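Protelomerase (Agrobacterium tumefaciens, PDB 4F43) generates and protects the hairpin telomeres of linear chromosomes, probably by cleaving and rejoining DNA strands. Local coordinates at residues Glu190-Val202 / Ser285-Asp297. The protein carries 1 engineered substitution. Numbering follows the deposited sequence.
Sequences EGTKFGITYEIPV and SYFAAILGHNNND. With nucleotides of chain B.
Gly191 and Asn295 are joined backbone to backbone where two loops of the telomere resolvase catalytic domain meet on the hairpin DNA. The loop before edge strand 198-201 lies here along the chain leaving helix 283-291. Asn295 N donates to Gly191 O at 2.7 Å with a bent N-H...O angle of 131°, and the same oxygen receives a CA-H...O contact from Asn294.

Asn294 carries the junction onto the DNA. Its backbone N donates to OP2 of DC15 of chain B (2.8 Å), while its side chain extends with CG anti to N (chi1 -175°), bringing ND2 to a weak hydrogen bond with N7 of DA16 of chain B. Waters tie both loops to the phosphates: one links Asn294 OD1 to OP2 of DA16 of chain B, with a doubtfully short leg to Gly191 N, and another joins Lys193 N to OP1 of DC15 of chain B.

Farther from the DNA the segments meet by van der Waals packing, much of it against carbonyl oxygens at the helix end; Ile290 O lies at the Tyr198 ring edge. Lys193 CG lies 3.7 Å from Gly292 CA, and the bend at chi2 lays CD over one face of the Tyr198 ring, near its rim. Tyr198 OH also approaches Gly292 CA and bonds weakly to Gln183, whose NE2 holds Leu291 O. At the far end Pro201 crosses Ile290 at roughly a right angle, its CD 3.7 Å from Ile290 CG2, and CG of the same proline rests 3.8 Å from Tyr286 OH.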
# COMPACT_ATOMS: atom_id res chain seq x y z
N GLU A 190 -1.18 18.29 -3.99
CA GLU A 190 -0.55 19.29 -4.85
C GLU A 190 0.84 18.85 -5.30
O GLU A 190 1.19 19.00 -6.47
CB GLU A 190 -0.46 20.64 -4.13
CG GLU A 190 -1.62 21.59 -4.43
CD GLU A 190 -1.48 22.25 -5.79
OE1 GLU A 190 -0.43 22.09 -6.43
OE2 GLU A 190 -2.43 22.95 -6.20
N GLY A 191 1.62 18.31 -4.37
CA GLY A 191 2.98 17.90 -4.67
C GLY A 191 3.20 16.40 -4.57
O GLY A 191 4.25 15.95 -4.11
N THR A 192 2.21 15.62 -5.00
CA THR A 192 2.33 14.17 -5.00
C THR A 192 2.52 13.65 -6.43
O THR A 192 2.47 14.42 -7.39
CB THR A 192 1.10 13.50 -4.37
OG1 THR A 192 -0.05 13.71 -5.21
CG2 THR A 192 0.83 14.06 -2.99
N LYS A 193 2.73 12.35 -6.56
CA LYS A 193 2.98 11.74 -7.86
C LYS A 193 1.69 11.30 -8.55
O LYS A 193 1.68 10.33 -9.31
CB LYS A 193 3.93 10.55 -7.72
CG LYS A 193 5.28 10.89 -7.12
CD LYS A 193 6.05 11.86 -8.00
CE LYS A 193 7.41 12.17 -7.41
NZ LYS A 193 8.14 13.18 -8.23
N PHE A 194 0.60 12.02 -8.29
CA PHE A 194 -0.68 11.71 -8.91
C PHE A 194 -0.68 12.12 -10.38
O PHE A 194 -0.59 13.30 -10.71
CB PHE A 194 -1.82 12.42 -8.17
CG PHE A 194 -3.18 12.14 -8.74
CD1 PHE A 194 -3.80 10.92 -8.52
CD2 PHE A 194 -3.83 13.09 -9.50
CE1 PHE A 194 -5.05 10.66 -9.04
CE2 PHE A 194 -5.08 12.83 -10.03
CZ PHE A 194 -5.69 11.61 -9.80
N GLY A 195 -0.79 11.12 -11.26
CA GLY A 195 -0.78 11.37 -12.69
C GLY A 195 0.58 11.84 -13.16
O GLY A 195 0.69 12.54 -14.17
N ILE A 196 1.62 11.45 -12.43
CA ILE A 196 2.98 11.87 -12.74
C ILE A 196 3.84 10.71 -13.23
O ILE A 196 4.03 9.72 -12.52
CB ILE A 196 3.67 12.51 -11.52
CG1 ILE A 196 2.94 13.79 -11.11
CG2 ILE A 196 5.13 12.80 -11.82
CD1 ILE A 196 2.94 14.86 -12.18
N THR A 197 4.34 10.83 -14.46
CA THR A 197 5.23 9.83 -15.02
C THR A 197 6.68 10.18 -14.70
O THR A 197 7.23 11.12 -15.26
CB THR A 197 5.07 9.71 -16.55
OG1 THR A 197 5.34 10.98 -17.15
CG2 THR A 197 3.65 9.29 -16.90
N TYR A 198 7.29 9.42 -13.80
CA TYR A 198 8.67 9.70 -13.38
C TYR A 198 9.58 8.48 -13.54
O TYR A 198 9.11 7.35 -13.64
CB TYR A 198 8.70 10.22 -11.94
CG TYR A 198 8.26 9.24 -10.89
CD1 TYR A 198 9.17 8.63 -10.04
CD2 TYR A 198 6.91 8.92 -10.73
CE1 TYR A 198 8.77 7.74 -9.07
CE2 TYR A 198 6.50 8.02 -9.76
CZ TYR A 198 7.44 7.43 -8.94
OH TYR A 198 7.03 6.54 -7.97
N GLU A 199 10.88 8.73 -13.57
CA GLU A 199 11.87 7.69 -13.85
C GLU A 199 12.29 6.95 -12.59
O GLU A 199 12.61 7.56 -11.57
CB GLU A 199 13.09 8.30 -14.55
CG GLU A 199 14.05 7.29 -15.14
CD GLU A 199 15.17 7.94 -15.93
OE1 GLU A 199 15.17 7.81 -17.17
OE2 GLU A 199 16.04 8.59 -15.31
N ILE A 200 12.30 5.62 -12.66
CA ILE A 200 12.69 4.78 -11.54
C ILE A 200 13.75 3.76 -11.97
O ILE A 200 13.77 3.33 -13.12
CB ILE A 200 11.48 4.02 -10.95
CG1 ILE A 200 10.79 3.19 -12.04
CG2 ILE A 200 10.50 4.99 -10.31
CD1 ILE A 200 9.67 2.31 -11.52
N PRO A 201 14.64 3.38 -11.04
CA PRO A 201 15.65 2.37 -11.34
C PRO A 201 15.06 0.96 -11.30
O PRO A 201 14.03 0.73 -10.66
CB PRO A 201 16.65 2.53 -10.19
CG PRO A 201 15.83 3.05 -9.06
CD PRO A 201 14.81 3.96 -9.69
N VAL A 202 15.71 0.03 -11.99
CA VAL A 202 15.32 -1.37 -11.97
C VAL A 202 16.52 -2.26 -11.67
O VAL A 202 17.66 -1.88 -11.92
CB VAL A 202 14.66 -1.81 -13.29
CG1 VAL A 202 13.27 -1.23 -13.41
CG2 VAL A 202 15.52 -1.39 -14.47
N SER A 285 16.70 11.24 0.64
CA SER A 285 16.37 11.94 -0.59
C SER A 285 16.19 10.97 -1.75
O SER A 285 15.22 11.07 -2.51
CB SER A 285 17.45 12.97 -0.93
OG SER A 285 17.05 13.79 -2.02
N TYR A 286 17.12 10.02 -1.88
CA TYR A 286 17.06 9.03 -2.94
C TYR A 286 15.83 8.14 -2.76
O TYR A 286 15.14 7.82 -3.73
CB TYR A 286 18.34 8.19 -2.96
CG TYR A 286 18.45 7.30 -4.18
CD1 TYR A 286 18.66 7.84 -5.44
CD2 TYR A 286 18.36 5.92 -4.06
CE1 TYR A 286 18.76 7.03 -6.55
CE2 TYR A 286 18.46 5.11 -5.17
CZ TYR A 286 18.66 5.67 -6.41
OH TYR A 286 18.77 4.86 -7.52
N PHE A 287 15.58 7.74 -1.52
CA PHE A 287 14.39 6.96 -1.19
C PHE A 287 13.12 7.69 -1.61
O PHE A 287 12.27 7.12 -2.29
CB PHE A 287 14.35 6.64 0.30
CG PHE A 287 15.09 5.39 0.68
CD1 PHE A 287 16.33 5.11 0.15
CD2 PHE A 287 14.53 4.49 1.58
CE1 PHE A 287 17.01 3.96 0.49
CE2 PHE A 287 15.21 3.34 1.93
CZ PHE A 287 16.45 3.07 1.39
N ALA A 288 13.02 8.95 -1.21
CA ALA A 288 11.86 9.76 -1.56
C ALA A 288 11.72 9.93 -3.07
O ALA A 288 10.60 10.00 -3.59
CB ALA A 288 11.95 11.12 -0.88
N ALA A 289 12.85 9.97 -3.76
CA ALA A 289 12.85 10.16 -5.21
C ALA A 289 12.36 8.92 -5.95
O ALA A 289 11.52 9.02 -6.85
CB ALA A 289 14.25 10.55 -5.69
N ILE A 290 12.89 7.76 -5.58
CA ILE A 290 12.58 6.52 -6.28
C ILE A 290 11.25 5.91 -5.85
O ILE A 290 10.63 5.17 -6.61
CB ILE A 290 13.71 5.49 -6.11
CG1 ILE A 290 13.84 5.10 -4.63
CG2 ILE A 290 15.02 6.04 -6.65
CD1 ILE A 290 15.14 4.43 -4.28
N LEU A 291 10.81 6.23 -4.64
CA LEU A 291 9.55 5.69 -4.13
C LEU A 291 8.37 6.61 -4.45
O LEU A 291 7.21 6.22 -4.30
CB LEU A 291 9.64 5.45 -2.62
CG LEU A 291 10.63 4.38 -2.16
CD1 LEU A 291 10.67 4.31 -0.64
CD2 LEU A 291 10.27 3.02 -2.74
N GLY A 292 8.68 7.82 -4.90
CA GLY A 292 7.65 8.78 -5.28
C GLY A 292 6.82 9.24 -4.10
O GLY A 292 5.73 8.72 -3.85
N HIS A 293 7.33 10.22 -3.37
CA HIS A 293 6.64 10.74 -2.19
C HIS A 293 6.19 12.18 -2.38
O HIS A 293 6.44 12.79 -3.42
CB HIS A 293 7.55 10.64 -0.96
CG HIS A 293 7.76 9.25 -0.47
ND1 HIS A 293 8.78 8.90 0.39
CD2 HIS A 293 7.07 8.10 -0.70
CE1 HIS A 293 8.72 7.61 0.65
NE2 HIS A 293 7.69 7.10 0.00
N ASN A 294 5.53 12.71 -1.36
CA ASN A 294 5.11 14.11 -1.35
C ASN A 294 6.31 15.04 -1.50
O ASN A 294 7.42 14.69 -1.10
CB ASN A 294 4.36 14.41 -0.04
CG ASN A 294 3.79 15.81 -0.00
OD1 ASN A 294 3.41 16.37 -1.03
ND2 ASN A 294 3.72 16.39 1.19
N ASN A 295 6.09 16.21 -2.09
CA ASN A 295 7.16 17.19 -2.26
C ASN A 295 7.80 17.58 -0.94
O ASN A 295 7.11 17.87 0.04
CB ASN A 295 6.64 18.43 -2.99
CG ASN A 295 7.02 18.45 -4.45
OD1 ASN A 295 8.09 17.97 -4.84
ND2 ASN A 295 6.16 19.02 -5.29
N ASN A 296 9.13 17.56 -0.92
CA ASN A 296 9.91 17.93 0.26
C ASN A 296 9.65 17.06 1.48
O ASN A 296 9.85 17.48 2.62
CB ASN A 296 9.70 19.41 0.61
CG ASN A 296 9.82 20.32 -0.60
OD1 ASN A 296 8.98 21.19 -0.82
ND2 ASN A 296 10.86 20.11 -1.41
N ASP A 297 9.20 15.83 1.24
CA ASP A 297 8.94 14.88 2.32
C ASP A 297 10.07 13.86 2.42
O ASP A 297 10.30 13.08 1.51
CB ASP A 297 7.61 14.17 2.09
CG ASP A 297 7.33 13.10 3.13
OD1 ASP A 297 6.60 12.14 2.81
OD2 ASP A 297 7.83 13.22 4.27
P DC B 15 2.65 10.73 -0.38
OP1 DC B 15 2.49 10.62 -1.84
OP2 DC B 15 3.99 11.02 0.19
O5' DC B 15 1.63 11.84 0.17
C5' DC B 15 0.26 11.76 -0.19
C4' DC B 15 -0.62 12.60 0.72
O4' DC B 15 -0.55 12.10 2.08
C3' DC B 15 -0.25 14.09 0.81
O3' DC B 15 -1.44 14.87 0.87
C2' DC B 15 0.51 14.15 2.13
C1' DC B 15 -0.36 13.21 2.94
N1 DC B 15 0.26 12.75 4.21
C2 DC B 15 -0.56 12.56 5.33
O2 DC B 15 -1.77 12.76 5.23
N3 DC B 15 0.01 12.14 6.49
C4 DC B 15 1.33 11.93 6.54
N4 DC B 15 1.85 11.53 7.71
C5 DC B 15 2.18 12.13 5.41
C6 DC B 15 1.61 12.54 4.27
P DA B 16 -1.35 16.47 1.04
OP1 DA B 16 -2.57 17.06 0.47
OP2 DA B 16 -0.02 16.90 0.55
O5' DA B 16 -1.37 16.67 2.63
C5' DA B 16 -2.60 16.61 3.36
C4' DA B 16 -2.35 16.41 4.84
O4' DA B 16 -1.09 15.71 5.03
C3' DA B 16 -2.24 17.69 5.67
O3' DA B 16 -2.71 17.46 7.00
C2' DA B 16 -0.73 17.92 5.67
C1' DA B 16 -0.27 16.48 5.89
N9 DA B 16 1.13 16.23 5.56
C8 DA B 16 1.76 16.51 4.38
N7 DA B 16 3.03 16.17 4.37
C5 DA B 16 3.24 15.63 5.63
C6 DA B 16 4.37 15.08 6.26
N6 DA B 16 5.56 14.98 5.66
N1 DA B 16 4.23 14.63 7.52
C2 DA B 16 3.04 14.73 8.11
N3 DA B 16 1.90 15.23 7.63
C4 DA B 16 2.07 15.66 6.37
O HOH W 1 0.73 17.32 -2.20
O HOH W 2 3.36 11.07 -4.29
O HOH W 3 7.20 15.34 -6.61